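Sucrose 6(F)-phosphate phosphorylase (Thermoanaerobacterium thermosaccharolyticum DSM 571, PDB 6S9V) is a phosphorylase of the alpha-amylase family, with a catalytic domain built on a TIM barrel. Local coordinates at residues 421-424 / 425-428; 255-258 / 259-263. All blocks are in the same frame, centred on the assembly; numbering follows the deposited sequence. Where two conformers were deposited one is given.

Contact 1. Residues 421-424 / 425-428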
loop_
_atom_site.group_PDB
_atom_site.type_symbol
_atom_site.label_atom_id
_atom_site.label_comp_id
_atom_site.label_asym_id
_atom_site.label_seq_id
_atom_site.Cartn_x
_atom_site.Cartn_y
_atom_site.Cartn_z
ATOM N N GLY A 421 6.021 4.521 -21.096
ATOM C CA GLY A 421 5.407 5.312 -22.140
ATOM C C GLY A 421 4.278 4.556 -22.830
ATOM O O GLY A 421 4.134 3.344 -22.698
ATOM N N LEU A 422 3.477 5.296 -23.601
ATOM C CA LEU A 422 2.351 4.676 -24.294
ATOM C C LEU A 422 2.808 3.558 -25.225
ATOM O O LEU A 422 2.188 2.492 -25.282
ATOM C CB LEU A 422 1.568 5.722 -25.084
ATOM C CG LEU A 422 0.729 6.729 -24.302
ATOM C CD1 LEU A 422 0.058 7.689 -25.279
ATOM C CD2 LEU A 422 -0.304 6.006 -23.450
ATOM N N LYS A 423 3.885 3.784 -25.975
ATOM C CA LYS A 423 4.345 2.763 -26.912
ATOM C C LYS A 423 4.804 1.516 -26.170
ATOM O O LYS A 423 4.574 0.393 -26.633
ATOM C CB LYS A 423 5.457 3.314 -27.802
ATOM C CG LYS A 423 5.042 4.572 -28.555
ATOM C CD LYS A 423 4.049 4.296 -29.674
ATOM C CE LYS A 423 4.641 3.557 -30.857
ATOM N NZ LYS A 423 3.550 3.201 -31.805
ATOM N N GLU A 424 5.444 1.691 -25.007
ATOM C CA GLU A 424 5.887 0.541 -24.228
ATOM C C GLU A 424 4.698 -0.224 -23.656
ATOM O O GLU A 424 4.726 -1.458 -23.569
ATOM C CB GLU A 424 6.820 0.988 -23.100
ATOM C CG GLU A 424 7.415 -0.171 -22.309
ATOM C CD GLU A 424 8.459 0.257 -21.283
ATOM O OE1 GLU A 424 8.648 1.474 -21.064
ATOM O OE2 GLU A 424 9.105 -0.638 -20.707
ATOM N N ILE A 425 3.651 0.492 -23.242
ATOM C CA ILE A 425 2.429 -0.177 -22.806
ATOM C C ILE A 425 1.828 -0.973 -23.958
ATOM O O ILE A 425 1.446 -2.140 -23.803
ATOM C CB ILE A 425 1.425 0.845 -22.252
ATOM C CG1 ILE A 425 1.979 1.516 -20.998
ATOM C CG2 ILE A 425 0.103 0.154 -21.949
ATOM C CD1 ILE A 425 1.171 2.725 -20.553
ATOM N N GLU A 426 1.738 -0.348 -25.133
ATOM C CA GLU A 426 1.205 -1.032 -26.307
ATOM C C GLU A 426 1.947 -2.337 -26.558
ATOM O O GLU A 426 1.323 -3.367 -26.845
ATOM C CB GLU A 426 1.307 -0.103 -27.518
ATOM C CG GLU A 426 0.836 -0.692 -28.844
ATOM C CD GLU A 426 1.224 0.177 -30.034
ATOM O OE1 GLU A 426 1.692 1.319 -29.819
ATOM O OE2 GLU A 426 1.070 -0.282 -31.187
ATOM N N GLU A 427 3.278 -2.322 -26.418
ATOM C CA GLU A 427 4.066 -3.536 -26.613
ATOM C C GLU A 427 3.832 -4.538 -25.490
ATOM O O GLU A 427 3.639 -5.735 -25.741
ATOM C CB GLU A 427 5.556 -3.196 -26.700
ATOM C CG GLU A 427 5.990 -2.574 -27.998
ATOM C CD GLU A 427 6.131 -3.596 -29.115
ATOM O OE1 GLU A 427 7.048 -4.453 -29.059
ATOM O OE2 GLU A 427 5.308 -3.544 -30.045
ATOM N N SER A 428 3.843 -4.067 -24.239
ATOM C CA SER A 428 3.812 -4.978 -23.104
ATOM C C SER A 428 2.503 -5.757 -23.031
ATOM O O SER A 428 2.507 -6.943 -22.684
ATOM C CB SER A 428 4.023 -4.202 -21.803
ATOM O OG SER A 428 5.354 -3.741 -21.685
#
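Ile425 and Gly421 meet at the start of the short helix 422-428, where Gly421 is the N-cap. Ile425 N donates to Gly421 O over 2.9 Å with an N-H...O angle of 162°, making this the first i to i+4 bond of the helix. The next two carbonyls repeat the pattern, Leu422 O accepting from Glu426 N and Lys423 O from Glu427 N.

The tight part lies on the face that Ile425 turns into the protein. Its CG1 stands beside the backbone N (chi1 -64°), which brings that branch back over the N-cap carbonyl: CG1 is 3.3 Å and CD1 3.7 Å from Gly421 O. The same buried side chain packs against Val40 and Tyr44 of helix 34-44, and against Leu30 and Tyr420 from loops. Leu422 also rests on Val40, although it remains largely exposed.

The outer face is looser and charged. Lys423 and Glu426 run side by side in the same direction, three residues apart, and their ends form a salt bridge whose hydrogen bond is weak, with Lys423 NZ 3.3 Å from Glu426 OE1. In the lysine chain the bend at chi2 brings CD to 3.8 Å from Glu426 OE1, and the bend at chi3 turns CE and NZ toward the carboxylate. Both residues touch a crystal neighbour, so their poses may owe something to the lattice. Glu424 has an extended chain, and its OE1 is hydrogen-bonded to His418 NE2.

At the far end of the helix, Ser428 N donates to Glu424 O at 2.8 Å. Although which acceptor takes the hydroxyl proton is not settled, Ser428 OG lies 3.0 Å from the same Glu424 O.

Contact 2. Residues 255-258 / 259-263; sequences SQFE and VQYKL
Phe257 O receives Tyr261 N at 2.8 Å, the shortest hydrogen bond across this first turn of helix 257-265, and an N-H...O angle of 165° shows it to be nearly straight. The near rim of the phenol ring passes close to the same carbonyl, with Tyr261 CD1 3.2 Å from Phe257 O. Beside this bond the two rings form a T-shaped stack: their planes stand at 71°, and Phe257 CD1 points at the middle of the Tyr261 face, 3.9 Å from Tyr261 CD2. Phe257 reaches this pose with CG between its backbone N and carbonyl carbon (chi1 78°), while Glu258 CD lies over one face of the phenylalanine ring.

Gln256, the N-cap, opens the helix with an i to i+3 bond: its O accepts Val259 N at 3.1 Å, the donor lying well above the carbonyl plane. Tyr261 OH is hydrogen-bonded to Asn297 O.

The helix belongs to a beta-alpha-beta unit of the barrel, between strands 248-251 and 269-271. Gln260 and Leu263 press on Ile270 of the latter strand, Leu263 also touches Tyr232 and Leu235 of helix 230-244, and Lys262 forms a salt bridge with Glu228.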
loop_
_atom_site.group_PDB
_atom_site.type_symbol
_atom_site.label_atom_id
_atom_site.label_comp_id
_atom_site.label_asym_id
_atom_site.label_seq_id
_atom_site.Cartn_x
_atom_site.Cartn_y
_atom_site.Cartn_z
ATOM N N SER A 255 3.522 -3.901 10.712
ATOM C CA SER A 255 3.739 -4.243 12.110
ATOM C C SER A 255 3.596 -5.751 12.277
ATOM O O SER A 255 3.290 -6.475 11.329
ATOM C CB SER A 255 2.759 -3.497 13.021
ATOM O OG SER A 255 2.987 -3.829 14.379
ATOM N N GLN A 256 3.809 -6.215 13.505
ATOM C CA GLN A 256 3.540 -7.608 13.825
ATOM C C GLN A 256 2.060 -7.892 13.605
ATOM O O GLN A 256 1.221 -6.992 13.676
ATOM C CB GLN A 256 3.932 -7.916 15.271
ATOM C CG GLN A 256 5.393 -7.674 15.594
ATOM C CD GLN A 256 5.732 -8.011 17.036
ATOM O OE1 GLN A 256 4.845 -8.120 17.885
ATOM N NE2 GLN A 256 7.021 -8.173 17.321
ATOM N N PHE A 257 1.742 -9.159 13.319
ATOM C CA PHE A 257 0.404 -9.489 12.843
ATOM C C PHE A 257 -0.661 -9.195 13.897
ATOM O O PHE A 257 -1.811 -8.908 13.547
ATOM C CB PHE A 257 0.348 -10.954 12.392
ATOM C CG PHE A 257 0.251 -11.939 13.514
ATOM C CD1 PHE A 257 -0.979 -12.295 14.040
ATOM C CD2 PHE A 257 1.391 -12.530 14.035
ATOM C CE1 PHE A 257 -1.065 -13.202 15.075
ATOM C CE2 PHE A 257 1.307 -13.443 15.067
ATOM C CZ PHE A 257 0.080 -13.780 15.587
ATOM N N GLU A 258 -0.302 -9.241 15.183
ATOM C CA GLU A 258 -1.286 -8.971 16.232
ATOM C C GLU A 258 -1.853 -7.557 16.126
ATOM O O GLU A 258 -3.024 -7.329 16.450
ATOM C CB GLU A 258 -0.650 -9.178 17.614
ATOM C CG GLU A 258 -0.236 -10.623 17.922
ATOM C CD GLU A 258 1.224 -10.949 17.562
ATOM O OE1 GLU A 258 1.858 -10.222 16.751
ATOM O OE2 GLU A 258 1.743 -11.945 18.113
ATOM N N VAL A 259 -1.038 -6.594 15.694
ATOM C CA VAL A 259 -1.513 -5.222 15.536
ATOM C C VAL A 259 -2.504 -5.132 14.385
ATOM O O VAL A 259 -3.597 -4.568 14.520
ATOM C CB VAL A 259 -0.320 -4.272 15.325
ATOM C CG1 VAL A 259 -0.797 -2.909 14.843
ATOM C CG2 VAL A 259 0.497 -4.165 16.606
ATOM N N GLN A 260 -2.134 -5.692 13.236
ATOM C CA GLN A 260 -3.027 -5.734 12.080
ATOM C C GLN A 260 -4.329 -6.454 12.408
ATOM O O GLN A 260 -5.421 -5.980 12.074
ATOM C CB GLN A 260 -2.313 -6.429 10.923
ATOM C CG GLN A 260 -1.207 -5.596 10.311
ATOM C CD GLN A 260 -1.721 -4.756 9.167
ATOM O OE1 GLN A 260 -2.282 -3.684 9.377
ATOM N NE2 GLN A 260 -1.567 -5.256 7.947
ATOM N N TYR A 261 -4.236 -7.612 13.060
ATOM C CA TYR A 261 -5.444 -8.379 13.350
ATOM C C TYR A 261 -6.367 -7.630 14.305
ATOM O O TYR A 261 -7.595 -7.682 14.162
ATOM C CB TYR A 261 -5.077 -9.742 13.918
ATOM C CG TYR A 261 -4.625 -10.759 12.884
ATOM C CD1 TYR A 261 -4.005 -10.372 11.694
ATOM C CD2 TYR A 261 -4.812 -12.112 13.112
ATOM C CE1 TYR A 261 -3.587 -11.329 10.757
ATOM C CE2 TYR A 261 -4.395 -13.062 12.198
ATOM C CZ TYR A 261 -3.789 -12.674 11.027
ATOM O OH TYR A 261 -3.402 -13.661 10.139
ATOM N N LYS A 262 -5.802 -6.929 15.287
ATOM C CA LYS A 262 -6.640 -6.164 16.208
ATOM C C LYS A 262 -7.338 -5.017 15.484
ATOM O O LYS A 262 -8.502 -4.716 15.766
ATOM C CB LYS A 262 -5.790 -5.653 17.369
ATOM C CG LYS A 262 -6.546 -4.869 18.427
ATOM C CD LYS A 262 -5.651 -4.668 19.646
ATOM C CE LYS A 262 -6.145 -3.573 20.568
ATOM N NZ LYS A 262 -5.115 -3.271 21.608
ATOM N N LEU A 263 -6.649 -4.373 14.539
ATOM C CA LEU A 263 -7.285 -3.342 13.726
ATOM C C LEU A 263 -8.493 -3.899 12.981
ATOM O O LEU A 263 -9.588 -3.319 13.023
ATOM C CB LEU A 263 -6.265 -2.765 12.742
ATOM C CG LEU A 263 -5.258 -1.806 13.361
ATOM C CD1 LEU A 263 -4.143 -1.500 12.358
ATOM C CD2 LEU A 263 -5.933 -0.541 13.827
#

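How the contacts relate
Both contacts are local, yet contact 1 spans the whole of the short helix 422-428 and contact 2 the N-terminal part of helix 257-265. Contact 1 is a surface contact centred about 25 Å from the centre of the chain; contact 2 is partly buried, its centre about 16 Å from the same point. They lie on opposite sides of that point, with their nearest atoms about 30 Å apart, and share no helix or strand. Contact 1, resting on helix 34-44, pairs opposite charges outside and keeps one aliphatic side chain inward. Contact 2, in a beta-alpha-beta unit, sets two aromatic rings against loop residues, while other side chains of its helix face barrel strand 269-271.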